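Local coordinates for protein triosephosphate isomerase (PDB 5UPR) that probably interconverts D-glyceraldehyde 3-phosphate and dihydroxyacetone phosphate as a homodimeric TIM-barrel isomerase of glycolysis and gluconeogenesis, at residues A[14-19]-A[23-28]; A[55-60]-A[91-96]. All blocks are in the same frame, centred on the assembly; numbering follows the deposited sequence.

Contact 1: residues A[14-19]-A[23-28]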
ATOM      1  N   GLY A  14      14.470   6.420   8.369  1.00 22.15           N
ATOM      2  CA  GLY A  14      14.339   7.305   7.199  1.00 21.81           C
ATOM      3  C   GLY A  14      13.066   6.934   6.458  1.00 21.32           C
ATOM      4  O   GLY A  14      13.003   5.879   5.867  1.00 21.87           O
ATOM      5  N   ASN A  15      12.042   7.809   6.492  1.00 20.65           N
ATOM      6  CA  ASN A  15      10.788   7.562   5.843  1.00 20.06           C
ATOM      7  C   ASN A  15      10.849   8.339   4.495  1.00 20.65           C
ATOM      8  O   ASN A  15      10.654   9.556   4.477  1.00 20.75           O
ATOM      9  CB  ASN A  15       9.631   8.081   6.699  1.00 19.56           C
ATOM     10  CG  ASN A  15       8.260   7.897   6.024  1.00 19.22           C
ATOM     11  OD1 ASN A  15       8.163   7.261   4.959  1.00 19.56           O
ATOM     12  ND2 ASN A  15       7.187   8.450   6.647  1.00 18.91           N
ATOM     13  N   TRP A  16      10.989   7.612   3.402  1.00 21.16           N
ATOM     14  CA  TRP A  16      11.115   8.235   2.060  1.00 21.72           C
ATOM     15  C   TRP A  16       9.769   8.716   1.564  1.00 21.64           C
ATOM     16  O   TRP A  16       9.729   9.490   0.625  1.00 21.58           O
ATOM     17  CB  TRP A  16      11.703   7.263   1.016  1.00 22.33           C
ATOM     18  CG  TRP A  16      13.057   6.751   1.279  1.00 22.63           C
ATOM     19  CD1 TRP A  16      13.780   6.942   2.359  1.00 23.14           C
ATOM     20  CD2 TRP A  16      13.822   5.909   0.421  1.00 23.50           C
ATOM     21  NE1 TRP A  16      14.992   6.281   2.275  1.00 23.51           N
ATOM     22  CE2 TRP A  16      15.028   5.608   1.098  1.00 23.91           C
ATOM     23  CE3 TRP A  16      13.597   5.336  -0.833  1.00 24.23           C
ATOM     24  CZ2 TRP A  16      16.020   4.794   0.559  1.00 24.39           C
ATOM     25  CZ3 TRP A  16      14.589   4.503  -1.364  1.00 24.77           C
ATOM     26  CH2 TRP A  16      15.786   4.260  -0.657  1.00 24.97           C
ATOM     27  N   LYS A  17       8.674   8.304   2.214  1.00 21.70           N
ATOM     28  CA  LYS A  17       7.338   8.641   1.785  1.00 21.66           C
ATOM     29  C   LYS A  17       7.116   8.298   0.297  1.00 22.14           C
ATOM     30  O   LYS A  17       7.703   7.292  -0.180  1.00 22.24           O
ATOM     31  CB  LYS A  17       6.969  10.068   2.177  1.00 21.85           C
ATOM     32  CG  LYS A  17       7.232  10.403   3.634  1.00 21.65           C
ATOM     33  CD  LYS A  17       6.730  11.799   4.043  1.00 21.65           C
ATOM     34  CE  LYS A  17       7.018  11.995   5.583  1.00 21.28           C
ATOM     35  NZ  LYS A  17       6.434  13.310   6.041  1.00 21.40           N
ATOM     36  N   CYS A  18       6.300   9.072  -0.417  1.00 21.99           N
ATOM     37  CA  CYS A  18       5.921   8.742  -1.809  1.00 22.68           C
ATOM     38  C   CYS A  18       6.899   9.453  -2.742  1.00 22.82           C
ATOM     39  O   CYS A  18       6.540  10.384  -3.494  1.00 23.82           O
ATOM     40  CB  CYS A  18       4.437   9.107  -2.070  1.00 21.86           C
ATOM     41  SG  CYS A  18       3.858   8.540  -3.684  1.00 21.38           S
ATOM     42  N   ASN A  19       8.129   8.982  -2.639  1.00 22.96           N
ATOM     43  CA  ASN A  19       9.297   9.491  -3.409  1.00 23.85           C
ATOM     44  C   ASN A  19      10.147   8.285  -3.758  1.00 23.80           C
ATOM     45  O   ASN A  19      10.466   7.464  -2.868  1.00 23.62           O
ATOM     46  CB  ASN A  19      10.129  10.462  -2.562  1.00 23.77           C
ATOM     47  CG  ASN A  19       9.355  11.734  -2.230  1.00 24.21           C
ATOM     48  OD1 ASN A  19       9.255  12.609  -3.075  1.00 24.08           O
ATOM     49  ND2 ASN A  19       8.812  11.808  -1.019  1.00 23.66           N
ATOM     50  N   ALA A  23      16.510   4.681 -10.219  1.00 33.27           N
ATOM     51  CA  ALA A  23      17.814   5.344 -10.123  1.00 34.57           C
ATOM     52  C   ALA A  23      18.024   6.056  -8.800  1.00 34.26           C
ATOM     53  O   ALA A  23      19.090   6.025  -8.255  1.00 34.03           O
ATOM     54  CB  ALA A  23      18.029   6.295 -11.323  1.00 35.53           C
ATOM     55  N   LYS A  24      16.994   6.714  -8.283  1.00 34.92           N
ATOM     56  CA  LYS A  24      17.129   7.425  -6.983  1.00 35.84           C
ATOM     57  C   LYS A  24      17.290   6.420  -5.840  1.00 34.12           C
ATOM     58  O   LYS A  24      18.005   6.670  -4.893  1.00 32.51           O
ATOM     59  CB  LYS A  24      15.961   8.367  -6.737  1.00 36.57           C
ATOM     60  CG  LYS A  24      15.957   9.519  -7.760  1.00 39.55           C
ATOM     61  CD  LYS A  24      14.607  10.224  -7.775  1.00 41.63           C
ATOM     62  CE  LYS A  24      14.711  11.705  -8.153  1.00 44.20           C
ATOM     63  NZ  LYS A  24      13.644  12.446  -7.419  1.00 43.68           N
ATOM     64  N   THR A  25      16.630   5.256  -5.958  1.00 33.01           N
ATOM     65  CA  THR A  25      16.822   4.191  -5.003  1.00 33.05           C
ATOM     66  C   THR A  25      18.294   3.725  -4.994  1.00 34.02           C
ATOM     67  O   THR A  25      18.875   3.511  -3.932  1.00 32.38           O
ATOM     68  CB  THR A  25      15.852   3.026  -5.283  1.00 32.75           C
ATOM     69  OG1 THR A  25      14.516   3.484  -5.143  1.00 31.21           O
ATOM     70  CG2 THR A  25      16.107   1.873  -4.355  1.00 32.96           C
ATOM     71  N   GLN A  26      18.858   3.557  -6.177  1.00 37.30           N
ATOM     72  CA  GLN A  26      20.245   3.101  -6.341  1.00 39.89           C
ATOM     73  C   GLN A  26      21.184   4.142  -5.717  1.00 40.81           C
ATOM     74  O   GLN A  26      22.103   3.796  -4.982  1.00 42.01           O
ATOM     75  CB  GLN A  26      20.598   2.868  -7.828  1.00 42.85           C
ATOM     76  CG  GLN A  26      21.922   2.143  -8.001  1.00 45.13           C
ATOM     77  CD  GLN A  26      22.273   1.873  -9.470  1.00 49.50           C
ATOM     78  OE1 GLN A  26      22.122   2.738 -10.342  1.00 53.66           O
ATOM     79  NE2 GLN A  26      22.759   0.684  -9.750  1.00 50.52           N
ATOM     80  N   GLU A  27      20.940   5.396  -6.008  1.00 41.42           N
ATOM     81  CA  GLU A  27      21.713   6.483  -5.403  1.00 45.21           C
ATOM     82  C   GLU A  27      21.677   6.492  -3.878  1.00 42.31           C
ATOM     83  O   GLU A  27      22.707   6.656  -3.233  1.00 43.11           O
ATOM     84  CB  GLU A  27      21.214   7.850  -5.936  1.00 49.60           C
ATOM     85  CG  GLU A  27      21.952   9.073  -5.361  1.00 54.91           C
ATOM     86  CD  GLU A  27      21.074  10.316  -5.266  1.00 59.52           C
ATOM     87  OE1 GLU A  27      20.511  10.646  -6.331  1.00 65.81           O
ATOM     88  OE2 GLU A  27      20.915  10.896  -4.148  1.00 63.62           O
ATOM     89  N   LEU A  28      20.480   6.348  -3.298  1.00 34.69           N
ATOM     90  CA  LEU A  28      20.360   6.311  -1.833  1.00 32.76           C
ATOM     91  C   LEU A  28      21.074   5.097  -1.246  1.00 31.31           C
ATOM     92  O   LEU A  28      21.690   5.196  -0.196  1.00 31.09           O
ATOM     93  CB  LEU A  28      18.895   6.365  -1.389  1.00 31.84           C
ATOM     94  CG  LEU A  28      18.299   7.757  -1.627  1.00 32.37           C
ATOM     95  CD1 LEU A  28      16.760   7.806  -1.575  1.00 31.53           C
ATOM     96  CD2 LEU A  28      18.849   8.721  -0.613  1.00 34.67           C
TER
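Trp16 lays one face of its indole over Leu28, an apolar CH-pi contact that carries most of this buried meeting of loop and helix. Leu28 CD1 sits 3.7 Å from the centroid of the six-membered ring and only 7° off its normal, so the methyl sits almost squarely over the benzo half of the indole. Leu28 CB adds a second touch near the rim, 3.8 Å from Trp16 CH2. With CG anti to its own carbonyl carbon (chi1 -61°), Trp16 swings its ring out toward the helix.

At the edge of the same ring, near its plane, Thr25 OG1 lies 3.9 Å from Trp16 CZ3, a van der Waals contact; the hydroxyl's hydrogen bond goes to Thr21 O, one turn back.

Polar bonds shape the loop around the tryptophan. Asn15 OD1 accepts from Lys17 N at 3.0 Å, closing an Asx turn, with the donor well above the carbonyl plane, while Asn15 ND2 bonds Thr82 OG1 of the second subunit. Asn19 ND2 reaches back to Trp16 O, 3.0 Å away; ND2 lies in the carbonyl plane of Trp16, and Trp16 O in turn lies close to the plane of the Asn19 amide.

The indole thus bridges the end of strand 10-15 and helix 22-34, the first strand and helix of the barrel's opening beta-alpha-beta unit. Thr25 also packs on helix 53-59, which lies beside helix 22-34.

Contact 2: residues A[55-60]-A[91-96]; sequences QVQDSL and KEKNIP
A polar, partly buried side-chain-to-backbone contact joins helix 53-59 to the turn that ends helix 87-92 and leads into strand 97-100, on the outer layer of the barrel. Gln57 carries it, reaching across from the helix to the carbonyls of the turn. Its CG stands anti to the carbonyl carbon (chi1 -67°) and the chain runs extended beyond, which sets the terminal amide against the backbone of Lys93 and Asn94.

Gln57 NE2 donates to Lys93 O at 3.0 Å in a nearly straight bond, 170° at the hydrogen. The acceptor lies close to the plane of the glutamine amide, whereas the donor is tilted 19° from the carbonyl plane of Lys93. Asn94 O is 3.2 Å from the same nitrogen; a water joins the two, accepting from Gln57 NE2 and donating to Asn94 O at 2.7 Å. At the other end of the amide, a second water donates to Gln57 OE1 at 2.6 Å and accepts from Lys93 NZ at 2.7 Å. These bonds engage both ends of the amide and should fix its rotation. Ile95 CG1 lies 3.7 Å from Gln57 NE2, an apolar touch beside the amide, its side chain crossing that of the glutamine at about a right angle.

The lysine also bonds Thr22 OG1 of the second subunit and packs on Phe52 there, so the turn faces the dimer interface. Asn94, with positive phi, is the C-prime residue of a Schellman motif closing helix 87-92: Asn94 N bonds Lys91 O, and Ile95 N bonds Ile90 O. The carbonyls that Gln57 approaches therefore belong to a classic helix C-terminal turn at an alpha-to-beta junction of the TIM barrel.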
ATOM      1  N   GLN A  55      14.768  -4.172  -4.325  1.00 31.46           N
ATOM      2  CA  GLN A  55      15.992  -3.612  -4.898  1.00 32.27           C
ATOM      3  C   GLN A  55      16.958  -3.151  -3.773  1.00 32.10           C
ATOM      4  O   GLN A  55      18.174  -3.385  -3.830  1.00 33.82           O
ATOM      5  CB  GLN A  55      15.635  -2.406  -5.793  1.00 32.06           C
ATOM      6  CG  GLN A  55      16.831  -1.652  -6.392  1.00 33.50           C
ATOM      7  CD  GLN A  55      16.451  -0.375  -7.134  1.00 33.19           C
ATOM      8  OE1 GLN A  55      15.312  -0.167  -7.496  1.00 32.47           O
ATOM      9  NE2 GLN A  55      17.409   0.478  -7.342  1.00 32.51           N
ATOM     10  N   VAL A  56      16.392  -2.513  -2.750  1.00 32.21           N
ATOM     11  CA  VAL A  56      17.209  -2.092  -1.615  1.00 30.52           C
ATOM     12  C   VAL A  56      17.772  -3.326  -0.896  1.00 30.97           C
ATOM     13  O   VAL A  56      18.981  -3.375  -0.595  1.00 29.47           O
ATOM     14  CB  VAL A  56      16.403  -1.215  -0.628  1.00 29.19           C
ATOM     15  CG1 VAL A  56      17.202  -0.872   0.589  1.00 29.80           C
ATOM     16  CG2 VAL A  56      15.955   0.064  -1.287  1.00 29.31           C
ATOM     17  N   GLN A  57      16.913  -4.338  -0.651  1.00 29.88           N
ATOM     18  CA  GLN A  57      17.376  -5.584  -0.017  1.00 31.25           C
ATOM     19  C   GLN A  57      18.495  -6.264  -0.820  1.00 35.33           C
ATOM     20  O   GLN A  57      19.422  -6.842  -0.231  1.00 34.41           O
ATOM     21  CB  GLN A  57      16.254  -6.611   0.134  1.00 30.53           C
ATOM     22  CG  GLN A  57      15.176  -6.239   1.072  1.00 29.04           C
ATOM     23  CD  GLN A  57      14.048  -7.233   1.094  1.00 29.50           C
ATOM     24  OE1 GLN A  57      13.385  -7.471   0.062  1.00 30.30           O
ATOM     25  NE2 GLN A  57      13.852  -7.846   2.238  1.00 26.64           N
ATOM     26  N   ASP A  58      18.413  -6.216  -2.155  1.00 37.47           N
ATOM     27  CA  ASP A  58      19.440  -6.850  -2.977  1.00 39.54           C
ATOM     28  C   ASP A  58      20.779  -6.159  -3.025  1.00 39.97           C
ATOM     29  O   ASP A  58      21.791  -6.845  -3.237  1.00 39.74           O
ATOM     30  CB  ASP A  58      18.976  -6.959  -4.432  1.00 44.25           C
ATOM     31  CG  ASP A  58      17.804  -7.937  -4.606  1.00 47.45           C
ATOM     32  OD1 ASP A  58      17.297  -8.526  -3.589  1.00 52.94           O
ATOM     33  OD2 ASP A  58      17.364  -8.065  -5.755  1.00 51.58           O
ATOM     34  N   SER A  59      20.815  -4.825  -2.912  1.00 35.95           N
ATOM     35  CA  SER A  59      22.050  -4.060  -3.077  1.00 38.07           C
ATOM     36  C   SER A  59      22.622  -3.454  -1.788  1.00 35.79           C
ATOM     37  O   SER A  59      23.780  -3.016  -1.777  1.00 36.04           O
ATOM     38  CB  SER A  59      21.875  -2.974  -4.146  1.00 40.03           C
ATOM     39  OG  SER A  59      20.753  -2.173  -3.850  1.00 40.78           O
ATOM     40  N   LEU A  60      21.871  -3.450  -0.702  1.00 81.89           N
ATOM     41  CA  LEU A  60      22.369  -2.866   0.538  1.00 81.18           C
ATOM     42  C   LEU A  60      23.367  -3.817   1.156  1.00 83.79           C
ATOM     43  O   LEU A  60      23.123  -5.002   1.211  1.00 84.72           O
ATOM     44  CB  LEU A  60      21.191  -2.523   1.442  1.00 78.88           C
ATOM     45  CG  LEU A  60      21.232  -1.599   2.638  1.00 78.02           C
ATOM     46  CD1 LEU A  60      21.650  -0.196   2.279  1.00 77.44           C
ATOM     47  CD2 LEU A  60      19.823  -1.593   3.210  1.00 76.02           C
ATOM     48  N   LYS A  91       6.903 -10.080   6.385  1.00 25.98           N
ATOM     49  CA  LYS A  91       7.879 -10.863   7.132  1.00 26.81           C
ATOM     50  C   LYS A  91       8.519 -11.982   6.294  1.00 27.96           C
ATOM     51  O   LYS A  91       9.730 -12.204   6.343  1.00 27.75           O
ATOM     52  CB  LYS A  91       7.210 -11.474   8.389  1.00 28.81           C
ATOM     53  CG  LYS A  91       8.115 -12.362   9.238  1.00 30.99           C
ATOM     54  CD  LYS A  91       9.189 -11.514   9.870  1.00 33.20           C
ATOM     55  CE  LYS A  91      10.212 -12.344  10.656  1.00 35.71           C
ATOM     56  NZ  LYS A  91      10.901 -11.375  11.514  1.00 37.09           N
ATOM     57  N   GLU A  92       7.696 -12.718   5.537  1.00 28.47           N
ATOM     58  CA  GLU A  92       8.201 -13.787   4.694  1.00 28.98           C
ATOM     59  C   GLU A  92       9.076 -13.261   3.533  1.00 28.25           C
ATOM     60  O   GLU A  92       9.890 -14.004   2.989  1.00 29.00           O
ATOM     61  CB  GLU A  92       7.043 -14.602   4.150  1.00 29.94           C
ATOM     62  CG  GLU A  92       7.436 -15.840   3.399  1.00 31.60           C
ATOM     63  CD  GLU A  92       6.348 -16.955   3.329  1.00 32.62           C
ATOM     64  OE1 GLU A  92       5.116 -16.780   3.630  1.00 32.58           O
ATOM     65  OE2 GLU A  92       6.789 -18.113   2.967  1.00 34.51           O
ATOM     66  N   LYS A  93       8.944 -12.002   3.164  1.00 26.68           N
ATOM     67  CA  LYS A  93       9.846 -11.377   2.202  1.00 26.80           C
ATOM     68  C   LYS A  93      11.132 -10.853   2.918  1.00 27.94           C
ATOM     69  O   LYS A  93      11.949 -10.158   2.292  1.00 26.35           O
ATOM     70  CB  LYS A  93       9.074 -10.258   1.474  1.00 26.06           C
ATOM     71  CG  LYS A  93       9.766  -9.482   0.371  1.00 25.56           C
ATOM     72  CD  LYS A  93      10.272 -10.379  -0.721  1.00 26.24           C
ATOM     73  CE  LYS A  93      10.778  -9.583  -1.948  1.00 26.51           C
ATOM     74  NZ  LYS A  93      11.746 -10.422  -2.730  1.00 28.18           N
ATOM     75  N   ASN A  94      11.336 -11.225   4.202  1.00 28.08           N
ATOM     76  CA  ASN A  94      12.514 -10.790   4.990  1.00 30.00           C
ATOM     77  C   ASN A  94      12.656  -9.290   5.229  1.00 28.04           C
ATOM     78  O   ASN A  94      13.737  -8.774   5.344  1.00 28.29           O
ATOM     79  CB  ASN A  94      13.825 -11.330   4.410  1.00 33.34           C
ATOM     80  CG  ASN A  94      13.747 -12.788   4.071  1.00 37.89           C
ATOM     81  OD1 ASN A  94      13.613 -13.657   4.936  1.00 41.39           O
ATOM     82  ND2 ASN A  94      13.893 -13.084   2.768  1.00 42.67           N
ATOM     83  N   ILE A  95      11.541  -8.601   5.318  1.00 25.38           N
ATOM     84  CA  ILE A  95      11.491  -7.208   5.687  1.00 24.43           C
ATOM     85  C   ILE A  95      11.253  -7.176   7.199  1.00 24.16           C
ATOM     86  O   ILE A  95      10.196  -7.628   7.642  1.00 22.75           O
ATOM     87  CB  ILE A  95      10.363  -6.504   4.918  1.00 23.02           C
ATOM     88  CG1 ILE A  95      10.627  -6.568   3.407  1.00 23.43           C
ATOM     89  CG2 ILE A  95      10.221  -5.052   5.413  1.00 22.74           C
ATOM     90  CD1 ILE A  95       9.412  -6.281   2.541  1.00 23.05           C
ATOM     91  N   PRO A  96      12.230  -6.631   7.995  1.00 25.18           N
ATOM     92  CA  PRO A  96      12.049  -6.775   9.461  1.00 24.92           C
ATOM     93  C   PRO A  96      11.217  -5.692  10.139  1.00 24.33           C
ATOM     94  O   PRO A  96      10.757  -5.952  11.250  1.00 24.06           O
ATOM     95  CB  PRO A  96      13.473  -6.781  10.012  1.00 26.73           C
ATOM     96  CG  PRO A  96      14.316  -6.154   8.929  1.00 26.54           C
ATOM     97  CD  PRO A  96      13.607  -6.259   7.623  1.00 25.42           C
TER
HETATM   98  O   HOH W   1      13.987  -9.512  -1.490  1.00 39.83           O
HETATM   99  O   HOH W   2      15.820  -7.326   4.310  1.00 50.29           O

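Overall arrangement
Contact 1 closes before contact 2 opens along the chain, and their centres lie about 15 Å apart within one TIM barrel. Contact 1 belongs to the unit of strand 10-15 and helix 22-34; contact 2 ties helix 53-59 to the turn after helix 87-92. The two touch where helices 22-34 and 53-59 pack side by side: Thr25 CG2 lies 3.6 Å from Val56 CG2, and Trp16 CH2 lies 4.2 Å from Val56 CG2. Side-chain contacts thus run from the loop after strand 10-15 through these helices to the turn after helix 87-92, partly by packing and partly by hydrogen bonds. Both contacts also reach the second subunit, placing this side of the barrel at the homodimer interface.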